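Local structure of staphylococcus aureus CymR (Staphylococcus aureus, 3T8R) at residues A[22-27]-A[68-73]. The protein probably acts as a dimeric DNA-binding transcriptional regulator of the Rrf2 type that senses oxidation through a thiol and governs stress resistance and the oxidative response. Residues are numbered along the deposited sequence; the frame is centred on the assembly and turned at random.
Sequences KKEGQG and YQLRVP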
loop_
_atom_site.group_PDB
_atom_site.type_symbol
_atom_site.label_atom_id
_atom_site.label_comp_id
_atom_site.label_asym_id
_atom_site.label_seq_id
_atom_site.Cartn_x
_atom_site.Cartn_y
_atom_site.Cartn_z
ATOM N N LYS A 22 14.692 -17.423 -13.299
ATOM C CA LYS A 22 16.137 -17.565 -13.165
ATOM C C LYS A 22 16.640 -18.827 -13.845
ATOM O O LYS A 22 17.845 -19.056 -13.938
ATOM C CB LYS A 22 16.541 -17.536 -11.693
ATOM C CG LYS A 22 16.586 -16.145 -11.136
ATOM C CD LYS A 22 16.958 -16.164 -9.671
ATOM C CE LYS A 22 16.962 -14.767 -9.097
ATOM N NZ LYS A 22 18.152 -13.978 -9.531
ATOM N N LYS A 23 15.708 -19.638 -14.328
ATOM C CA LYS A 23 16.050 -20.885 -14.989
ATOM C C LYS A 23 15.502 -20.959 -16.412
ATOM O O LYS A 23 15.638 -21.988 -17.071
ATOM C CB LYS A 23 15.524 -22.068 -14.174
ATOM C CG LYS A 23 16.255 -22.282 -12.856
ATOM C CD LYS A 23 17.469 -23.198 -13.023
ATOM C CE LYS A 23 17.051 -24.592 -13.486
ATOM N NZ LYS A 23 18.157 -25.598 -13.427
ATOM N N GLU A 24 14.886 -19.881 -16.895
ATOM C CA GLU A 24 14.205 -19.939 -18.191
ATOM C C GLU A 24 15.040 -20.646 -19.266
ATOM O O GLU A 24 16.173 -20.256 -19.542
ATOM C CB GLU A 24 13.780 -18.550 -18.679
ATOM C CG GLU A 24 12.934 -18.613 -19.951
ATOM C CD GLU A 24 12.663 -17.253 -20.587
ATOM O OE1 GLU A 24 12.443 -17.225 -21.823
ATOM O OE2 GLU A 24 12.651 -16.222 -19.869
ATOM N N GLY A 25 14.475 -21.693 -19.857
ATOM C CA GLY A 25 15.138 -22.420 -20.924
ATOM C C GLY A 25 16.177 -23.427 -20.457
ATOM O O GLY A 25 16.975 -23.916 -21.256
ATOM N N GLN A 26 16.170 -23.741 -19.164
ATOM C CA GLN A 26 17.125 -24.696 -18.602
ATOM C C GLN A 26 16.438 -25.889 -17.942
ATOM O O GLN A 26 16.931 -26.427 -16.948
ATOM C CB GLN A 26 18.019 -24.012 -17.572
ATOM C CG GLN A 26 18.760 -22.808 -18.088
ATOM C CD GLN A 26 19.550 -22.131 -16.992
ATOM O OE1 GLN A 26 20.759 -22.331 -16.866
ATOM N NE2 GLN A 26 18.867 -21.334 -16.178
ATOM N N GLY A 27 15.304 -26.305 -18.488
ATOM C CA GLY A 27 14.585 -27.430 -17.927
ATOM C C GLY A 27 13.611 -26.994 -16.851
ATOM O O GLY A 27 12.938 -25.973 -16.994
ATOM N N TYR A 68 8.233 -27.744 -13.012
ATOM C CA TYR A 68 7.674 -26.602 -13.730
ATOM C C TYR A 68 8.701 -25.732 -14.441
ATOM O O TYR A 68 9.877 -25.724 -14.090
ATOM C CB TYR A 68 6.861 -25.742 -12.763
ATOM C CG TYR A 68 5.538 -26.373 -12.435
ATOM C CD1 TYR A 68 4.420 -26.120 -13.215
ATOM C CD2 TYR A 68 5.413 -27.261 -11.370
ATOM C CE1 TYR A 68 3.207 -26.708 -12.933
ATOM C CE2 TYR A 68 4.190 -27.860 -11.087
ATOM C CZ TYR A 68 3.098 -27.574 -11.871
ATOM O OH TYR A 68 1.877 -28.149 -11.599
ATOM N N GLN A 69 8.224 -24.989 -15.439
ATOM C CA GLN A 69 9.054 -24.041 -16.162
ATOM C C GLN A 69 8.171 -22.895 -16.654
ATOM O O GLN A 69 6.959 -23.039 -16.768
ATOM C CB GLN A 69 9.761 -24.724 -17.336
ATOM C CG GLN A 69 8.835 -25.091 -18.478
ATOM C CD GLN A 69 9.512 -25.920 -19.563
ATOM O OE1 GLN A 69 10.698 -26.237 -19.474
ATOM N NE2 GLN A 69 8.751 -26.277 -20.591
ATOM N N LEU A 70 8.776 -21.744 -16.913
ATOM C CA LEU A 70 8.058 -20.672 -17.573
ATOM C C LEU A 70 7.563 -21.147 -18.934
ATOM O O LEU A 70 8.269 -21.849 -19.644
ATOM C CB LEU A 70 9.009 -19.509 -17.785
ATOM C CG LEU A 70 8.748 -18.176 -17.102
ATOM C CD1 LEU A 70 8.252 -18.321 -15.674
ATOM C CD2 LEU A 70 10.023 -17.380 -17.185
ATOM N N ARG A 71 6.347 -20.765 -19.294
ATOM C CA ARG A 71 5.825 -21.057 -20.611
ATOM C C ARG A 71 5.924 -19.826 -21.509
ATOM O O ARG A 71 5.978 -19.936 -22.741
ATOM C CB ARG A 71 4.374 -21.513 -20.500
ATOM C CG ARG A 71 3.714 -21.629 -21.836
ATOM C CD ARG A 71 2.268 -22.055 -21.751
ATOM N NE ARG A 71 1.716 -21.991 -23.096
ATOM C CZ ARG A 71 1.221 -20.882 -23.635
ATOM N NH1 ARG A 71 1.187 -19.763 -22.924
ATOM N NH2 ARG A 71 0.754 -20.892 -24.879
ATOM N N VAL A 72 5.940 -18.658 -20.871
ATOM C CA VAL A 72 6.069 -17.379 -21.534
ATOM C C VAL A 72 7.357 -16.742 -21.031
ATOM O O VAL A 72 7.677 -16.851 -19.843
ATOM C CB VAL A 72 4.849 -16.497 -21.191
ATOM C CG1 VAL A 72 5.160 -15.019 -21.356
ATOM C CG2 VAL A 72 3.648 -16.930 -22.054
ATOM N N PRO A 73 8.110 -16.088 -21.927
ATOM C CA PRO A 73 9.388 -15.484 -21.522
ATOM C C PRO A 73 9.236 -14.425 -20.440
ATOM O O PRO A 73 8.242 -13.696 -20.406
ATOM C CB PRO A 73 9.938 -14.872 -22.819
ATOM C CG PRO A 73 8.820 -14.927 -23.811
ATOM C CD PRO A 73 7.863 -15.972 -23.375
#
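Glu24 reaches across to Pro73 and Leu70 in a small contact, 214 Å² in all, between the loop that follows helix 8-21 and the end of strand 67-70 with the loop that leaves it; one carboxylate and one backbone carbonyl do the touching from the first side. Glu24 makes the largest single contribution. With CG anti to the backbone N (chi1 -174°) and the chain extended beyond, its carboxylate is delivered to the proline, where OE1 lies 3.5 Å from Pro73 CA and 3.6 Å from Pro73 CB. The other oxygen, OE2, accepts a hydrogen bond from the backbone N of Ala74, the next residue along the same loop, and also comes within 3.9 Å of Leu70 CD2. Leu70 itself packs on Met17, Leu20 and Ala21, so the same strand end meets both the helix and the loop leaving it. Both pieces belong to the winged helix-turn-helix fold expected of Rrf2-type regulators, in which strand 67-70 is the central strand of a three-stranded antiparallel sheet. The first loop reverses through a type II beta turn from Lys23 to Gln26, closed by the hydrogen bond from Gln26 N to Lys23 O, 2.8 Å, with Gly25 at positive phi. Beyond it, Gly27 O sits 3.4 Å from Gln69 CB, while Tyr68 pairs through its backbone with Ile29.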